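Local coordinates for outer membrane porin protein 32 (Delftia acidovorans, PDB 2FGQ) that forms trimeric, anion-selective channels across the bacterial outer membrane and binds malate inside the pore, at residues T110-F115 and L305-V310; I132-L137 and G153-E158; G290-L295 and T322-G327. All coordinates share one frame; numbering follows the deposited sequence.

Interaction 1: residues T110-F115 and L305-V310; sequences TGIGPF and LQAKGV. With CA (calcium ion), chain C.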
# COMPACT_ATOMS: atom_id res chain seq x y z
N THR A 110 8.05 21.69 4.24
CA THR A 110 7.07 21.29 3.22
C THR A 110 6.47 22.52 2.55
O THR A 110 6.68 23.64 3.01
CB THR A 110 5.95 20.36 3.81
OG1 THR A 110 5.17 19.76 2.76
CG2 THR A 110 4.94 21.11 4.61
N GLY A 111 5.76 22.29 1.45
CA GLY A 111 5.15 23.38 0.71
C GLY A 111 6.13 24.05 -0.23
O GLY A 111 7.27 23.58 -0.41
N ILE A 112 5.72 25.15 -0.86
CA ILE A 112 6.70 26.00 -1.64
C ILE A 112 7.65 26.86 -0.75
O ILE A 112 8.70 27.40 -1.15
CB ILE A 112 5.93 26.95 -2.62
CG1 ILE A 112 4.91 27.83 -1.89
CG2 ILE A 112 5.30 26.19 -3.72
CD1 ILE A 112 4.38 28.94 -2.78
N GLY A 113 7.29 27.10 0.46
CA GLY A 113 8.07 28.01 1.26
C GLY A 113 9.34 27.55 1.92
O GLY A 113 10.02 28.40 2.45
N PRO A 114 9.66 26.26 2.01
CA PRO A 114 10.55 25.83 3.07
C PRO A 114 12.01 25.99 2.69
O PRO A 114 12.38 26.21 1.55
CB PRO A 114 10.20 24.36 3.26
CG PRO A 114 9.96 23.91 1.91
CD PRO A 114 9.26 25.10 1.18
N PHE A 115 12.81 25.86 3.71
CA PHE A 115 14.26 25.77 3.54
C PHE A 115 14.59 24.57 2.67
O PHE A 115 14.06 23.46 2.90
CB PHE A 115 14.87 25.57 4.90
CG PHE A 115 16.37 25.53 4.92
CD1 PHE A 115 17.11 26.61 4.47
CD2 PHE A 115 17.01 24.43 5.39
CE1 PHE A 115 18.52 26.57 4.53
CE2 PHE A 115 18.41 24.38 5.46
CZ PHE A 115 19.15 25.46 5.01
N LEU A 305 10.58 26.02 -7.10
CA LEU A 305 9.74 25.88 -5.93
C LEU A 305 9.07 24.50 -5.91
O LEU A 305 8.78 23.89 -6.96
CB LEU A 305 8.69 26.97 -5.92
CG LEU A 305 9.19 28.40 -5.80
CD1 LEU A 305 8.08 29.38 -6.19
CD2 LEU A 305 9.69 28.64 -4.39
N GLN A 306 8.76 24.04 -4.71
CA GLN A 306 8.30 22.65 -4.55
C GLN A 306 6.78 22.60 -4.35
O GLN A 306 6.30 22.37 -3.23
CB GLN A 306 9.03 22.03 -3.37
CG GLN A 306 10.53 21.97 -3.63
CD GLN A 306 10.88 21.17 -4.84
OE1 GLN A 306 11.31 21.72 -5.89
NE2 GLN A 306 10.72 19.87 -4.73
N ALA A 307 6.03 22.82 -5.44
CA ALA A 307 4.55 22.76 -5.37
C ALA A 307 4.16 21.29 -5.56
O ALA A 307 3.88 20.87 -6.69
CB ALA A 307 3.89 23.64 -6.43
N LYS A 308 4.20 20.50 -4.49
CA LYS A 308 4.02 19.06 -4.56
C LYS A 308 2.66 18.75 -5.17
O LYS A 308 1.64 19.31 -4.75
CB LYS A 308 4.10 18.42 -3.19
CG LYS A 308 4.00 16.92 -3.19
CD LYS A 308 4.25 16.34 -1.78
CE LYS A 308 5.74 16.08 -1.52
NZ LYS A 308 6.00 15.61 -0.13
N GLY A 309 2.67 17.86 -6.15
CA GLY A 309 1.47 17.44 -6.87
C GLY A 309 1.11 18.36 -8.00
O GLY A 309 0.13 18.09 -8.69
N VAL A 310 1.88 19.43 -8.20
CA VAL A 310 1.61 20.34 -9.33
C VAL A 310 2.86 20.48 -10.19
O VAL A 310 2.87 20.07 -11.35
CB VAL A 310 1.03 21.70 -8.88
CG1 VAL A 310 0.84 22.63 -10.08
CG2 VAL A 310 -0.30 21.47 -8.19
CA CA C . -1.91 17.08 -8.86
O HOH W 1 5.94 17.45 2.01
O HOH W 2 6.22 20.50 -1.09
O HOH W 3 10.17 25.39 -2.55
O HOH W 4 -0.86 15.00 -9.65
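Two irregular loop segments, 110-115 and 305-310, pass each other closest at Ile112 and Gln306, whose CA atoms lie 4.7 Å apart, and are joined through water. One water accepts a hydrogen bond from Gln306 N and donates one to Ile112 O, 2.9 Å from each; another probably donates to Gln306 O and accepts a weak bond from Gly111 N. The dry part of the contact belongs to Ile112. Its CG2 branch lies 4.0 Å from Ala307 CB and 4.1 Å from Leu305 CB, while the CD2 methyl of Leu305 comes to 3.6 Å from Ile112 O. Segment 110-115 belongs to the long loop after helix 96-101, and inside this porin barrel it meets the loop between the last two strands, 286-297 and 320-331. There Ala307 centres an inverse gamma turn. Lys308, bent at chi3, comes within a water's reach of Thr110: a third water donates to Thr110 OG1 and accepts from Lys308 NZ at 2.8 Å, and the ammonium also has a salt bridge to Glu60. Beyond it Gly309 offers its O to a calcium ion at 2.3 Å, a site completed in part by Leu29, Asp64 and, from a neighbouring subunit, Asn136 and Glu158.

Interaction 2: residues I132-L137 and G153-E158; sequences IRANNL and GYAFDE. With CA (calcium ion), chain B; MLT (D-malate), chain H.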
# COMPACT_ATOMS: atom_id res chain seq x y z
N ILE A 132 17.46 13.46 4.66
CA ILE A 132 16.29 13.58 5.54
C ILE A 132 15.98 12.27 6.33
O ILE A 132 15.89 12.30 7.55
CB ILE A 132 15.08 14.09 4.75
CG1 ILE A 132 15.36 15.47 4.18
CG2 ILE A 132 13.87 14.09 5.66
CD1 ILE A 132 14.27 16.06 3.31
N ARG A 133 15.82 11.14 5.65
CA ARG A 133 15.55 9.88 6.29
C ARG A 133 16.62 8.85 5.93
O ARG A 133 17.38 9.06 4.98
CB ARG A 133 14.19 9.37 5.87
CG ARG A 133 13.04 10.15 6.43
CD ARG A 133 11.66 9.65 6.00
NE ARG A 133 10.61 10.33 6.75
CZ ARG A 133 10.18 11.55 6.50
NH1 ARG A 133 10.63 12.22 5.44
NH2 ARG A 133 9.30 12.10 7.32
N ALA A 134 16.64 7.73 6.64
CA ALA A 134 17.49 6.61 6.30
C ALA A 134 16.79 5.28 6.53
O ALA A 134 16.13 5.11 7.55
CB ALA A 134 18.77 6.62 7.16
N ASN A 135 17.02 4.35 5.62
CA ASN A 135 16.77 2.92 5.88
C ASN A 135 17.78 2.38 6.88
O ASN A 135 18.88 2.90 7.02
CB ASN A 135 16.90 2.11 4.58
CG ASN A 135 15.89 2.51 3.48
OD1 ASN A 135 16.18 2.41 2.26
ND2 ASN A 135 14.77 2.90 3.87
N ASN A 136 17.38 1.32 7.54
CA ASN A 136 18.32 0.51 8.35
C ASN A 136 18.94 1.33 9.46
O ASN A 136 20.10 1.09 9.84
CB ASN A 136 19.44 -0.02 7.46
CG ASN A 136 18.88 -0.74 6.21
OD1 ASN A 136 17.93 -1.53 6.31
ND2 ASN A 136 19.43 -0.42 5.03
N LEU A 137 18.13 2.21 10.05
CA LEU A 137 18.58 3.19 11.04
C LEU A 137 18.37 2.73 12.50
O LEU A 137 17.33 2.18 12.87
CB LEU A 137 17.81 4.48 10.77
CG LEU A 137 18.11 5.65 11.72
CD1 LEU A 137 19.53 6.20 11.54
CD2 LEU A 137 17.10 6.73 11.46
N GLY A 153 22.65 8.75 15.44
CA GLY A 153 22.13 7.71 14.57
C GLY A 153 23.21 7.05 13.75
O GLY A 153 24.21 7.68 13.40
N TYR A 154 22.98 5.78 13.46
CA TYR A 154 23.80 4.97 12.58
C TYR A 154 22.84 4.20 11.67
O TYR A 154 21.97 3.55 12.16
CB TYR A 154 24.69 3.97 13.35
CG TYR A 154 25.63 3.27 12.41
CD1 TYR A 154 26.86 3.83 12.09
CD2 TYR A 154 25.27 2.08 11.77
CE1 TYR A 154 27.73 3.22 11.19
CE2 TYR A 154 26.13 1.46 10.88
CZ TYR A 154 27.36 2.04 10.58
OH TYR A 154 28.22 1.43 9.68
N ALA A 155 23.05 4.29 10.38
CA ALA A 155 22.28 3.48 9.43
C ALA A 155 23.26 2.61 8.68
O ALA A 155 24.22 3.09 8.12
CB ALA A 155 21.45 4.29 8.44
N PHE A 156 22.95 1.33 8.64
CA PHE A 156 23.75 0.35 7.95
C PHE A 156 23.60 0.44 6.42
O PHE A 156 22.51 0.52 5.88
CB PHE A 156 23.33 -1.06 8.37
CG PHE A 156 23.50 -1.35 9.84
CD1 PHE A 156 22.49 -1.11 10.73
CD2 PHE A 156 24.67 -1.90 10.31
CE1 PHE A 156 22.64 -1.40 12.07
CE2 PHE A 156 24.85 -2.18 11.68
CZ PHE A 156 23.84 -1.93 12.55
N ASP A 157 24.71 0.34 5.72
CA ASP A 157 24.73 0.28 4.28
C ASP A 157 24.37 -1.07 3.71
O ASP A 157 23.81 -1.14 2.62
CB ASP A 157 26.10 0.68 3.73
CG ASP A 157 27.21 -0.05 4.38
OD1 ASP A 157 27.69 -1.10 3.86
OD2 ASP A 157 27.66 0.33 5.49
N GLU A 158 24.69 -2.11 4.45
CA GLU A 158 24.38 -3.49 4.04
C GLU A 158 25.02 -3.85 2.70
O GLU A 158 24.50 -4.65 1.91
CB GLU A 158 22.85 -3.73 4.01
CG GLU A 158 22.27 -3.41 5.36
CD GLU A 158 20.77 -3.52 5.50
OE1 GLU A 158 20.05 -3.65 4.49
OE2 GLU A 158 20.34 -3.42 6.68
CA CA B . 18.00 -3.83 5.95
C1 MLT H . 8.50 15.50 7.00
O1 MLT H . 7.43 16.15 6.53
O2 MLT H . 8.54 15.05 8.22
C2 MLT H . 9.74 15.30 6.22
O3 MLT H . 9.45 15.03 4.87
C3 MLT H . 10.65 16.50 6.43
C4 MLT H . 10.66 16.77 7.93
O4 MLT H . 9.61 16.61 8.70
O5 MLT H . 11.72 17.14 8.52
O HOH W 5 21.06 1.78 3.90
O HOH W 6 17.14 -3.41 3.68
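Segments 132-137 and 153-158 meet in a single antiparallel, non-hydrogen-bonded bridge, Leu137 with Ala155, whose CA atoms are 4.0 Å apart. Next to that pair Phe156 N donates to Asn136 O at 3.1 Å, arriving 40° out of the carbonyl plane, and the same oxygen lies at the edge of the Phe156 ring. Small apolar groups pack beside the bridge: Ala155 CB is 3.8 Å from Ala134 CB, and Leu137, with CG anti to its own N (chi1 179°), brings CD1 alongside the same methyl. Asn136 and Glu158 approach from opposite directions and share a calcium ion. Asn136 OD1 binds it at 2.3 Å, and Glu158 grips it with both carboxylate oxygens, each at 2.5 Å. The ND2 end of the amide turns to Phe156 O, weakly at 3.3 Å and again through a water, which would help fix the rotation that presents OD1 to the metal. At the other end, Arg133 stretches out from CG to NE toward D-malate; its NH1 donates almost straight (175°) to malate O3 and its NH2 to O2, while NE is held by Arg75 O. Leu29, Asp64 and Gly309 of a neighbouring subunit bind the same calcium, so the metal joins two barrels of the trimer; the carboxylates of Glu158 and of that subunit's Asp64 probably offset its charge, while amide and main-chain oxygens add to the coordination, whereas the guanidinium meets a ligand that is probably anionic, in keeping with an anion-selective pore.

Interaction 3: residues G290-L295 and T322-G327; sequences GNLAFL and TGVQVG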
# COMPACT_ATOMS: atom_id res chain seq x y z
N GLY A 290 -2.37 29.84 3.12
CA GLY A 290 -1.82 30.32 1.87
C GLY A 290 -0.34 30.58 1.97
O GLY A 290 0.13 31.07 3.00
N ASN A 291 0.37 30.20 0.92
CA ASN A 291 1.80 30.44 0.77
C ASN A 291 2.04 31.18 -0.53
O ASN A 291 1.43 30.83 -1.55
CB ASN A 291 2.54 29.11 0.68
CG ASN A 291 2.40 28.25 1.89
OD1 ASN A 291 2.34 27.00 1.76
ND2 ASN A 291 2.45 28.85 3.04
N LEU A 292 2.90 32.20 -0.48
CA LEU A 292 3.33 32.96 -1.64
C LEU A 292 4.83 32.97 -1.63
O LEU A 292 5.42 33.44 -0.65
CB LEU A 292 2.81 34.41 -1.55
CG LEU A 292 3.25 35.41 -2.60
CD1 LEU A 292 2.85 35.00 -4.01
CD2 LEU A 292 2.70 36.80 -2.26
N ALA A 293 5.46 32.55 -2.71
CA ALA A 293 6.92 32.49 -2.74
C ALA A 293 7.50 33.04 -4.02
O ALA A 293 6.91 32.99 -5.10
CB ALA A 293 7.37 31.09 -2.56
N PHE A 294 8.72 33.56 -3.88
CA PHE A 294 9.47 34.12 -4.99
C PHE A 294 10.87 33.58 -4.88
O PHE A 294 11.51 33.74 -3.85
CB PHE A 294 9.49 35.67 -4.90
CG PHE A 294 10.19 36.33 -6.04
CD1 PHE A 294 9.66 36.29 -7.32
CD2 PHE A 294 11.41 37.01 -5.83
CE1 PHE A 294 10.32 36.92 -8.39
CE2 PHE A 294 12.08 37.62 -6.88
CZ PHE A 294 11.52 37.59 -8.16
N LEU A 295 11.34 32.94 -5.94
CA LEU A 295 12.64 32.32 -6.00
C LEU A 295 13.40 32.93 -7.17
O LEU A 295 13.01 32.82 -8.32
CB LEU A 295 12.49 30.81 -6.20
CG LEU A 295 13.68 29.87 -6.25
CD1 LEU A 295 14.53 29.96 -5.00
CD2 LEU A 295 13.23 28.39 -6.47
N THR A 322 7.67 32.55 -9.43
CA THR A 322 6.71 32.87 -8.41
C THR A 322 5.76 31.70 -8.25
O THR A 322 5.33 31.10 -9.23
CB THR A 322 5.93 34.13 -8.83
OG1 THR A 322 6.86 35.20 -9.04
CG2 THR A 322 5.02 34.62 -7.72
N GLY A 323 5.40 31.42 -7.02
CA GLY A 323 4.44 30.35 -6.73
C GLY A 323 3.47 30.72 -5.65
O GLY A 323 3.73 31.57 -4.79
N VAL A 324 2.31 30.08 -5.71
CA VAL A 324 1.23 30.30 -4.76
C VAL A 324 0.63 28.92 -4.44
O VAL A 324 0.46 28.08 -5.33
CB VAL A 324 0.10 31.17 -5.39
CG1 VAL A 324 -0.98 31.46 -4.35
CG2 VAL A 324 0.65 32.41 -5.96
N GLN A 325 0.24 28.73 -3.18
CA GLN A 325 -0.51 27.54 -2.74
C GLN A 325 -1.58 28.04 -1.79
O GLN A 325 -1.30 28.84 -0.89
CB GLN A 325 0.35 26.57 -1.91
CG GLN A 325 1.32 25.78 -2.63
CD GLN A 325 2.15 24.89 -1.72
OE1 GLN A 325 2.63 25.36 -0.69
NE2 GLN A 325 2.34 23.64 -2.12
N VAL A 326 -2.80 27.57 -1.98
CA VAL A 326 -3.89 27.88 -1.05
C VAL A 326 -4.61 26.55 -0.80
O VAL A 326 -4.98 25.88 -1.73
CB VAL A 326 -4.86 28.90 -1.66
CG1 VAL A 326 -6.09 29.09 -0.79
CG2 VAL A 326 -4.17 30.26 -1.87
N GLY A 327 -4.83 26.23 0.46
CA GLY A 327 -5.30 24.90 0.80
C GLY A 327 -5.93 24.78 2.17
O GLY A 327 -6.15 25.75 2.89
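Gln325 O draws on two groups of the neighbouring strand: Asn291 N donates to it at 2.8 Å, and the CA of Gly290 adds a CA-H...O contact. This is antiparallel beta pairing between the last two strands of the porin barrel, 286-297 and 320-331, whose segments here run at 177° with axes 4.6 Å apart. The return bond, Gln325 N to Asn291 O, completes one hydrogen-bonded pair, and Ala293 with Gly323 forms the next, each of its two bonds 2.9 Å long. Side chains alternate between the two faces of the sheet. On the face of Asn291, Ala293 and Gln325, which looks into the barrel, the amides of Asn291 and Gln325 cross with their planes 38° apart, and Gln325 OE1 accepts a hydrogen bond from Ile112 N of the inner loop. Ile112 also packs against Asn291 and Ala293, and the residues of this face are buried. The other face carries Leu292, Phe294, Thr322, Val324 and Val326, of which Leu292 and Val326 lie on the surface, as suits a membrane-embedded wall. Leu292 CD1 reaches across to Val324 CG2 at 3.9 Å and comes 3.6 Å from Gly323 O. At Phe294 the side chain leaves with CG anti to the backbone N (chi1 -177°), bringing the edge of its ring to Thr322, whose OG1 sits in the ring plane 3.5 Å from Phe294 CD1.

Overall arrangement
From the N terminus, the chain first passes residues 110-115 in the long inner loop, then meets interaction 2, where 132-137 and 153-158 close a short loop of their own at the strand pair 137-141 and 148-155. That whole loop falls within the much longer one that interaction 1 completes at 305-310. Interaction 3 opens at 290-295 and closes at 322-327, so it crosses interaction 1, and the two touch: the inner loop and the 305-310 loop rest on the final strand pair, and the centres of interactions 1 and 3 are about 8 Å apart. Interaction 2 lies on the opposite side of the chain's centre. Its calcium site and that of Gly309 are equivalent, repeated between subunits.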